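Local coordinates for crystal protein (Bacillus thuringiensis serovar dakota, PDB 2ZTB) that is an activated parasporin-2 toxin that recognizes cancer cells and probably kills them by forming beta-barrel pores in their membranes, at residues T101-S115 and I144-K158. Residues are numbered along the deposited sequence; the frame is centred on the assembly and turned at random.
Sequences TITGSFTNTSTVTSS and IGTSETTTETITVSK. With EDO (1,2-ethanediol), chain F; EDO (1,2-ethanediol), chain G.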
ATOM      1  N   THR A 101     -40.341   0.620  10.577  1.00 52.01           N
ATOM      2  CA  THR A 101     -38.981   1.025  10.326  1.00 51.24           C
ATOM      3  C   THR A 101     -38.134  -0.222  10.059  1.00 50.91           C
ATOM      4  O   THR A 101     -38.136  -1.159  10.841  1.00 50.68           O
ATOM      5  CB  THR A 101     -38.407   1.841  11.512  1.00 51.27           C
ATOM      6  OG1 THR A 101     -39.174   3.042  11.682  1.00 51.00           O
ATOM      7  CG2 THR A 101     -36.950   2.210  11.260  1.00 50.16           C
ATOM      8  N   ILE A 102     -37.441  -0.223   8.926  1.00 50.32           N
ATOM      9  CA  ILE A 102     -36.528  -1.292   8.559  1.00 49.91           C
ATOM     10  C   ILE A 102     -35.080  -0.741   8.660  1.00 49.27           C
ATOM     11  O   ILE A 102     -34.802   0.364   8.208  1.00 48.96           O
ATOM     12  CB  ILE A 102     -36.900  -1.926   7.151  1.00 50.23           C
ATOM     13  CG1 ILE A 102     -35.984  -3.107   6.811  1.00 51.13           C
ATOM     14  CG2 ILE A 102     -36.808  -0.903   5.995  1.00 49.40           C
ATOM     15  CD1 ILE A 102     -36.603  -4.131   5.821  1.00 50.38           C
ATOM     16  N   THR A 103     -34.190  -1.508   9.290  1.00 48.85           N
ATOM     17  CA  THR A 103     -32.845  -1.067   9.628  1.00 48.44           C
ATOM     18  C   THR A 103     -31.817  -2.085   9.173  1.00 49.17           C
ATOM     19  O   THR A 103     -31.994  -3.284   9.370  1.00 48.54           O
ATOM     20  CB  THR A 103     -32.683  -0.812  11.158  1.00 48.23           C
ATOM     21  OG1 THR A 103     -33.723   0.053  11.618  1.00 46.78           O
ATOM     22  CG2 THR A 103     -31.341  -0.142  11.472  1.00 48.10           C
ATOM     23  N   GLY A 104     -30.749  -1.591   8.541  1.00 50.38           N
ATOM     24  CA  GLY A 104     -29.596  -2.398   8.169  1.00 51.11           C
ATOM     25  C   GLY A 104     -28.304  -1.684   8.534  1.00 52.44           C
ATOM     26  O   GLY A 104     -28.291  -0.473   8.745  1.00 51.70           O
ATOM     27  N   SER A 105     -27.212  -2.443   8.643  1.00 53.88           N
ATOM     28  CA  SER A 105     -25.888  -1.835   8.696  1.00 55.24           C
ATOM     29  C   SER A 105     -24.886  -2.501   7.782  1.00 55.32           C
ATOM     30  O   SER A 105     -24.960  -3.696   7.497  1.00 56.12           O
ATOM     31  CB  SER A 105     -25.334  -1.711  10.114  1.00 55.34           C
ATOM     32  OG  SER A 105     -25.317  -2.952  10.764  1.00 58.62           O
ATOM     33  N   PHE A 106     -23.960  -1.681   7.313  1.00 54.99           N
ATOM     34  CA  PHE A 106     -22.974  -2.077   6.356  1.00 54.58           C
ATOM     35  C   PHE A 106     -21.653  -1.551   6.893  1.00 54.57           C
ATOM     36  O   PHE A 106     -21.582  -0.423   7.387  1.00 54.71           O
ATOM     37  CB  PHE A 106     -23.311  -1.434   5.013  1.00 54.20           C
ATOM     38  CG  PHE A 106     -22.452  -1.891   3.873  1.00 52.84           C
ATOM     39  CD1 PHE A 106     -22.869  -2.917   3.054  1.00 50.91           C
ATOM     40  CD2 PHE A 106     -21.242  -1.259   3.600  1.00 52.15           C
ATOM     41  CE1 PHE A 106     -22.099  -3.312   1.995  1.00 52.42           C
ATOM     42  CE2 PHE A 106     -20.466  -1.649   2.536  1.00 51.24           C
ATOM     43  CZ  PHE A 106     -20.887  -2.671   1.737  1.00 51.64           C
ATOM     44  N   THR A 107     -20.620  -2.382   6.830  1.00 53.86           N
ATOM     45  CA  THR A 107     -19.306  -1.976   7.272  1.00 53.32           C
ATOM     46  C   THR A 107     -18.447  -1.654   6.048  1.00 54.04           C
ATOM     47  O   THR A 107     -18.107  -2.549   5.253  1.00 53.22           O
ATOM     48  CB  THR A 107     -18.676  -3.036   8.200  1.00 52.99           C
ATOM     49  OG1 THR A 107     -19.529  -3.207   9.331  1.00 51.88           O
ATOM     50  CG2 THR A 107     -17.302  -2.604   8.681  1.00 51.14           C
ATOM     51  N   ASN A 108     -18.152  -0.361   5.884  1.00 54.53           N
ATOM     52  CA  ASN A 108     -17.296   0.115   4.799  1.00 56.05           C
ATOM     53  C   ASN A 108     -15.871  -0.278   5.109  1.00 55.84           C
ATOM     54  O   ASN A 108     -15.452  -0.192   6.258  1.00 56.04           O
ATOM     55  CB  ASN A 108     -17.348   1.650   4.661  1.00 56.66           C
ATOM     56  CG  ASN A 108     -18.727   2.183   4.305  1.00 58.13           C
ATOM     57  OD1 ASN A 108     -19.588   1.484   3.759  1.00 61.80           O
ATOM     58  ND2 ASN A 108     -18.931   3.452   4.594  1.00 62.69           N
ATOM     59  N   THR A 109     -15.131  -0.722   4.097  1.00 55.93           N
ATOM     60  CA  THR A 109     -13.692  -0.959   4.273  1.00 55.71           C
ATOM     61  C   THR A 109     -12.854  -0.093   3.340  1.00 55.61           C
ATOM     62  O   THR A 109     -13.238   0.167   2.191  1.00 55.56           O
ATOM     63  CB  THR A 109     -13.303  -2.447   4.090  1.00 55.75           C
ATOM     64  OG1 THR A 109     -13.757  -2.912   2.816  1.00 56.18           O
ATOM     65  CG2 THR A 109     -13.906  -3.312   5.185  1.00 54.69           C
ATOM     66  N   SER A 110     -11.709   0.349   3.854  1.00 55.45           N
ATOM     67  CA  SER A 110     -10.659   0.989   3.049  1.00 55.65           C
ATOM     68  C   SER A 110      -9.376   0.202   3.223  1.00 55.42           C
ATOM     69  O   SER A 110      -8.920   0.020   4.347  1.00 54.96           O
ATOM     70  CB  SER A 110     -10.416   2.428   3.500  1.00 55.41           C
ATOM     71  OG  SER A 110     -11.635   3.133   3.615  1.00 57.67           O
ATOM     72  N   THR A 111      -8.809  -0.267   2.115  1.00 56.01           N
ATOM     73  CA  THR A 111      -7.616  -1.119   2.137  1.00 56.38           C
ATOM     74  C   THR A 111      -6.436  -0.481   1.369  1.00 57.11           C
ATOM     75  O   THR A 111      -6.611   0.013   0.253  1.00 57.96           O
ATOM     76  CB  THR A 111      -7.950  -2.525   1.604  1.00 56.46           C
ATOM     77  OG1 THR A 111      -8.989  -3.096   2.414  1.00 55.62           O
ATOM     78  CG2 THR A 111      -6.709  -3.473   1.619  1.00 56.53           C
ATOM     79  N   VAL A 112      -5.254  -0.450   1.989  1.00 56.99           N
ATOM     80  CA  VAL A 112      -4.001  -0.129   1.269  1.00 56.27           C
ATOM     81  C   VAL A 112      -3.092  -1.380   1.190  1.00 56.90           C
ATOM     82  O   VAL A 112      -3.085  -2.227   2.095  1.00 56.62           O
ATOM     83  CB  VAL A 112      -3.264   1.111   1.884  1.00 56.17           C
ATOM     84  CG1 VAL A 112      -2.649   0.780   3.249  1.00 55.17           C
ATOM     85  CG2 VAL A 112      -2.211   1.686   0.921  1.00 54.48           C
ATOM     86  N   THR A 113      -2.376  -1.514   0.075  1.00 57.65           N
ATOM     87  CA  THR A 113      -1.336  -2.540  -0.106  1.00 57.30           C
ATOM     88  C   THR A 113      -0.203  -1.918  -0.935  1.00 57.74           C
ATOM     89  O   THR A 113      -0.437  -1.067  -1.803  1.00 57.34           O
ATOM     90  CB  THR A 113      -1.903  -3.856  -0.725  1.00 57.36           C
ATOM     91  OG1 THR A 113      -0.953  -4.926  -0.599  1.00 55.53           O
ATOM     92  CG2 THR A 113      -2.302  -3.680  -2.190  1.00 56.78           C
ATOM     93  N   SER A 114       1.030  -2.305  -0.632  1.00 57.92           N
ATOM     94  CA  SER A 114       2.190  -1.782  -1.367  1.00 57.62           C
ATOM     95  C   SER A 114       3.287  -2.803  -1.379  1.00 57.78           C
ATOM     96  O   SER A 114       3.271  -3.746  -0.607  1.00 57.97           O
ATOM     97  CB  SER A 114       2.730  -0.462  -0.798  1.00 56.87           C
ATOM     98  OG  SER A 114       3.012  -0.562   0.584  1.00 55.28           O
ATOM     99  N   SER A 115       4.234  -2.592  -2.284  1.00 58.04           N
ATOM    100  CA  SER A 115       5.376  -3.458  -2.435  1.00 57.94           C
ATOM    101  C   SER A 115       6.403  -2.716  -3.289  1.00 57.86           C
ATOM    102  O   SER A 115       6.147  -1.611  -3.789  1.00 58.08           O
ATOM    103  CB  SER A 115       4.958  -4.757  -3.112  1.00 57.52           C
ATOM    104  OG  SER A 115       4.437  -4.462  -4.398  1.00 58.45           O
ATOM    105  N   ILE A 144       5.689   0.173   3.716  1.00 57.41           N
ATOM    106  CA  ILE A 144       5.846  -0.372   2.375  1.00 57.27           C
ATOM    107  C   ILE A 144       6.040  -1.887   2.443  1.00 56.79           C
ATOM    108  O   ILE A 144       6.837  -2.384   3.250  1.00 56.64           O
ATOM    109  CB  ILE A 144       7.002   0.318   1.638  1.00 57.31           C
ATOM    110  CG1 ILE A 144       6.738   1.834   1.589  1.00 57.98           C
ATOM    111  CG2 ILE A 144       7.191  -0.269   0.243  1.00 56.24           C
ATOM    112  CD1 ILE A 144       7.947   2.690   1.114  1.00 57.91           C
ATOM    113  N   GLY A 145       5.255  -2.609   1.638  1.00 56.09           N
ATOM    114  CA  GLY A 145       5.322  -4.054   1.596  1.00 55.51           C
ATOM    115  C   GLY A 145       4.280  -4.711   2.463  1.00 55.99           C
ATOM    116  O   GLY A 145       4.323  -5.922   2.650  1.00 56.54           O
ATOM    117  N   THR A 146       3.342  -3.922   3.003  1.00 55.19           N
ATOM    118  CA  THR A 146       2.302  -4.446   3.891  1.00 54.73           C
ATOM    119  C   THR A 146       0.882  -4.149   3.371  1.00 54.30           C
ATOM    120  O   THR A 146       0.705  -3.444   2.372  1.00 53.84           O
ATOM    121  CB  THR A 146       2.438  -3.900   5.346  1.00 54.94           C
ATOM    122  OG1 THR A 146       2.089  -2.513   5.366  1.00 53.93           O
ATOM    123  CG2 THR A 146       3.878  -4.081   5.881  1.00 54.84           C
ATOM    124  N   SER A 147      -0.111  -4.707   4.054  1.00 53.52           N
ATOM    125  CA  SER A 147      -1.518  -4.406   3.777  1.00 53.66           C
ATOM    126  C   SER A 147      -2.225  -3.984   5.050  1.00 52.94           C
ATOM    127  O   SER A 147      -1.978  -4.548   6.105  1.00 52.27           O
ATOM    128  CB  SER A 147      -2.240  -5.626   3.169  1.00 53.48           C
ATOM    129  OG  SER A 147      -1.627  -6.005   1.945  1.00 55.57           O
ATOM    130  N   GLU A 148      -3.113  -2.994   4.937  1.00 53.52           N
ATOM    131  CA  GLU A 148      -3.945  -2.526   6.055  1.00 53.44           C
ATOM    132  C   GLU A 148      -5.349  -2.240   5.572  1.00 52.65           C
ATOM    133  O   GLU A 148      -5.521  -1.644   4.508  1.00 52.45           O
ATOM    134  CB  GLU A 148      -3.430  -1.205   6.621  1.00 53.79           C
ATOM    135  CG  GLU A 148      -2.071  -1.210   7.233  1.00 57.81           C
ATOM    136  CD  GLU A 148      -1.639   0.184   7.623  1.00 60.47           C
ATOM    137  OE1 GLU A 148      -2.266   0.779   8.517  1.00 63.85           O
ATOM    138  OE2 GLU A 148      -0.676   0.687   7.029  1.00 63.82           O
ATOM    139  N   THR A 149      -6.330  -2.600   6.401  1.00 51.85           N
ATOM    140  CA  THR A 149      -7.732  -2.247   6.197  1.00 51.23           C
ATOM    141  C   THR A 149      -8.262  -1.490   7.417  1.00 51.17           C
ATOM    142  O   THR A 149      -8.059  -1.920   8.552  1.00 50.85           O
ATOM    143  CB  THR A 149      -8.594  -3.531   5.955  1.00 51.42           C
ATOM    144  OG1 THR A 149      -8.082  -4.216   4.813  1.00 51.28           O
ATOM    145  CG2 THR A 149     -10.062  -3.203   5.719  1.00 48.69           C
ATOM    146  N   THR A 150      -8.928  -0.362   7.181  1.00 51.15           N
ATOM    147  CA  THR A 150      -9.665   0.345   8.239  1.00 51.56           C
ATOM    148  C   THR A 150     -11.165   0.257   7.961  1.00 51.49           C
ATOM    149  O   THR A 150     -11.579   0.058   6.826  1.00 51.16           O
ATOM    150  CB  THR A 150      -9.216   1.821   8.388  1.00 52.06           C
ATOM    151  OG1 THR A 150      -9.249   2.477   7.108  1.00 52.55           O
ATOM    152  CG2 THR A 150      -7.784   1.902   8.962  1.00 52.43           C
ATOM    153  N   THR A 151     -11.983   0.367   9.002  1.00 51.85           N
ATOM    154  CA  THR A 151     -13.424   0.205   8.834  1.00 52.60           C
ATOM    155  C   THR A 151     -14.203   1.398   9.399  1.00 53.21           C
ATOM    156  O   THR A 151     -13.710   2.105  10.287  1.00 52.78           O
ATOM    157  CB  THR A 151     -13.935  -1.127   9.471  1.00 52.58           C
ATOM    158  OG1 THR A 151     -13.718  -1.116  10.890  1.00 51.81           O
ATOM    159  CG2 THR A 151     -13.212  -2.335   8.871  1.00 53.23           C
ATOM    160  N   GLU A 152     -15.399   1.619   8.851  1.00 53.94           N
ATOM    161  CA  GLU A 152     -16.394   2.543   9.409  1.00 54.80           C
ATOM    162  C   GLU A 152     -17.789   1.933   9.214  1.00 55.11           C
ATOM    163  O   GLU A 152     -18.035   1.254   8.228  1.00 55.81           O
ATOM    164  CB  GLU A 152     -16.316   3.944   8.765  1.00 54.58           C
ATOM    165  CG  GLU A 152     -14.966   4.741   8.904  1.00 55.21           C
ATOM    166  CD  GLU A 152     -14.506   5.096  10.353  1.00 56.81           C
ATOM    167  OE1 GLU A 152     -15.155   4.719  11.359  1.00 55.93           O
ATOM    168  OE2 GLU A 152     -13.439   5.758  10.480  1.00 59.69           O
ATOM    169  N   THR A 153     -18.698   2.177  10.150  1.00 55.30           N
ATOM    170  CA  THR A 153     -20.034   1.573  10.129  1.00 55.70           C
ATOM    171  C   THR A 153     -21.118   2.549   9.632  1.00 55.35           C
ATOM    172  O   THR A 153     -21.218   3.654  10.166  1.00 55.29           O
ATOM    173  CB  THR A 153     -20.438   1.164  11.566  1.00 55.93           C
ATOM    174  OG1 THR A 153     -19.305   0.616  12.254  1.00 56.83           O
ATOM    175  CG2 THR A 153     -21.610   0.168  11.558  1.00 56.54           C
ATOM    176  N   ILE A 154     -21.920   2.141   8.640  1.00 54.52           N
ATOM    177  CA  ILE A 154     -23.111   2.901   8.226  1.00 54.08           C
ATOM    178  C   ILE A 154     -24.372   2.155   8.619  1.00 53.12           C
ATOM    179  O   ILE A 154     -24.568   1.021   8.185  1.00 53.32           O
ATOM    180  CB  ILE A 154     -23.161   3.287   6.690  1.00 54.32           C
ATOM    181  CG1 ILE A 154     -24.450   4.067   6.350  1.00 55.41           C
ATOM    182  CG2 ILE A 154     -23.167   2.088   5.792  1.00 55.70           C
ATOM    183  CD1 ILE A 154     -24.405   4.888   5.006  1.00 54.77           C
ATOM    184  N   THR A 155     -25.200   2.787   9.455  1.00 51.69           N
ATOM    185  CA  THR A 155     -26.513   2.267   9.830  1.00 50.98           C
ATOM    186  C   THR A 155     -27.561   3.078   9.065  1.00 50.04           C
ATOM    187  O   THR A 155     -27.536   4.313   9.085  1.00 49.53           O
ATOM    188  CB  THR A 155     -26.764   2.372  11.371  1.00 50.78           C
ATOM    189  OG1 THR A 155     -25.716   1.694  12.067  1.00 55.09           O
ATOM    190  CG2 THR A 155     -28.034   1.721  11.758  1.00 50.20           C
ATOM    191  N   VAL A 156     -28.467   2.380   8.387  1.00 48.82           N
ATOM    192  CA  VAL A 156     -29.521   3.029   7.610  1.00 48.25           C
ATOM    193  C   VAL A 156     -30.890   2.504   8.033  1.00 48.23           C
ATOM    194  O   VAL A 156     -31.154   1.303   7.938  1.00 47.99           O
ATOM    195  CB  VAL A 156     -29.318   2.845   6.057  1.00 48.08           C
ATOM    196  CG1 VAL A 156     -30.468   3.470   5.265  1.00 47.39           C
ATOM    197  CG2 VAL A 156     -28.004   3.436   5.606  1.00 47.22           C
ATOM    198  N   SER A 157     -31.737   3.410   8.523  1.00 47.96           N
ATOM    199  CA  SER A 157     -33.130   3.112   8.812  1.00 48.65           C
ATOM    200  C   SER A 157     -34.051   3.809   7.821  1.00 48.41           C
ATOM    201  O   SER A 157     -33.797   4.939   7.418  1.00 47.78           O
ATOM    202  CB  SER A 157     -33.506   3.591  10.218  1.00 49.00           C
ATOM    203  OG  SER A 157     -32.947   2.743  11.196  1.00 51.84           O
ATOM    204  N   LYS A 158     -35.133   3.132   7.452  1.00 48.52           N
ATOM    205  CA  LYS A 158     -36.156   3.714   6.605  1.00 48.85           C
ATOM    206  C   LYS A 158     -37.533   3.377   7.141  1.00 48.74           C
ATOM    207  O   LYS A 158     -37.826   2.218   7.436  1.00 48.49           O
ATOM    208  CB  LYS A 158     -35.988   3.275   5.142  1.00 48.70           C
ATOM    209  CG  LYS A 158     -34.724   3.842   4.478  1.00 49.69           C
ATOM    210  CD  LYS A 158     -34.729   3.790   2.956  1.00 50.11           C
ATOM    211  CE  LYS A 158     -35.755   4.746   2.356  1.00 51.77           C
ATOM    212  NZ  LYS A 158     -35.966   4.469   0.900  1.00 51.41           N
TER
HETATM  213  C1  EDO F1007     -30.546   4.365  13.148  1.00 65.25           C
HETATM  214  O1  EDO F1007     -30.824   3.454  12.074  1.00 66.04           O
HETATM  215  C2  EDO F1007     -29.494   5.339  12.643  1.00 62.07           C
HETATM  216  O2  EDO F1007     -29.420   5.168  11.223  1.00 59.77           O
HETATM  217  C1  EDO G1008     -35.023  -4.424  11.768  1.00 70.81           C
HETATM  218  O1  EDO G1008     -35.062  -4.176  10.355  1.00 67.17           O
HETATM  219  C2  EDO G1008     -34.191  -5.675  12.034  1.00 72.13           C
HETATM  220  O2  EDO G1008     -33.785  -5.749  13.410  1.00 73.99           O
HETATM  221  O   HOH W   1       0.958  -0.665   2.392  1.00 41.69           O
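Ser114 OG accepts a hydrogen bond from Gly145 N at 3.2 Å and also meets a water at 2.7 Å. The same water donates to Thr146 O, which in turn receives Ser114 N, a longer and bent bond (144° at the hydrogen). The serine hydroxyl sits between its own N and carbonyl carbon (chi1 54°), facing the turn that leads into strand 147-164. From there strands 96-116 and 147-164 run antiparallel past Ile102 and Lys158, with two backbone bonds in every hydrogen-bonded pair. Asn108 and Glu152 are less even: Asn108 N reaches Glu152 O at 2.8 Å with a bent N-H, whereas the return bond from Glu152 N to Asn108 O stretches to 3.2 Å.

The face carrying Thr103, Thr113, Ser147 and Ser157 has only serines and threonines at its paired positions. Three hydrogen bonds join hydroxyls there, either of which could be the donor: Thr111 OG1 with Thr149 OG1, Thr113 OG1 with Ser147 OG, and Thr103 OG1 with Ser157 OG, each at 2.8 Å. Between the last pair and Thr111-Thr149, Thr109 and Thr151 bring their methyls together, CG2 to CG2 at 3.9 Å. On the other face Ile154 CG2 packs against Phe106 CB at 3.6 Å, while the ring leads away from 144-158. Asn108 OD1 is buried without a polar partner.

Such long, hydroxyl-rich strand pairs suit an aerolysin-type pore-forming toxin, as this probably is. Strand 223-247 flanks 101-115, Phe106 touches Leu83 and Ile178, and Ser110 and Val112 meet strand 136-142 of a hairpin that, as in relatives, probably inserts into membranes.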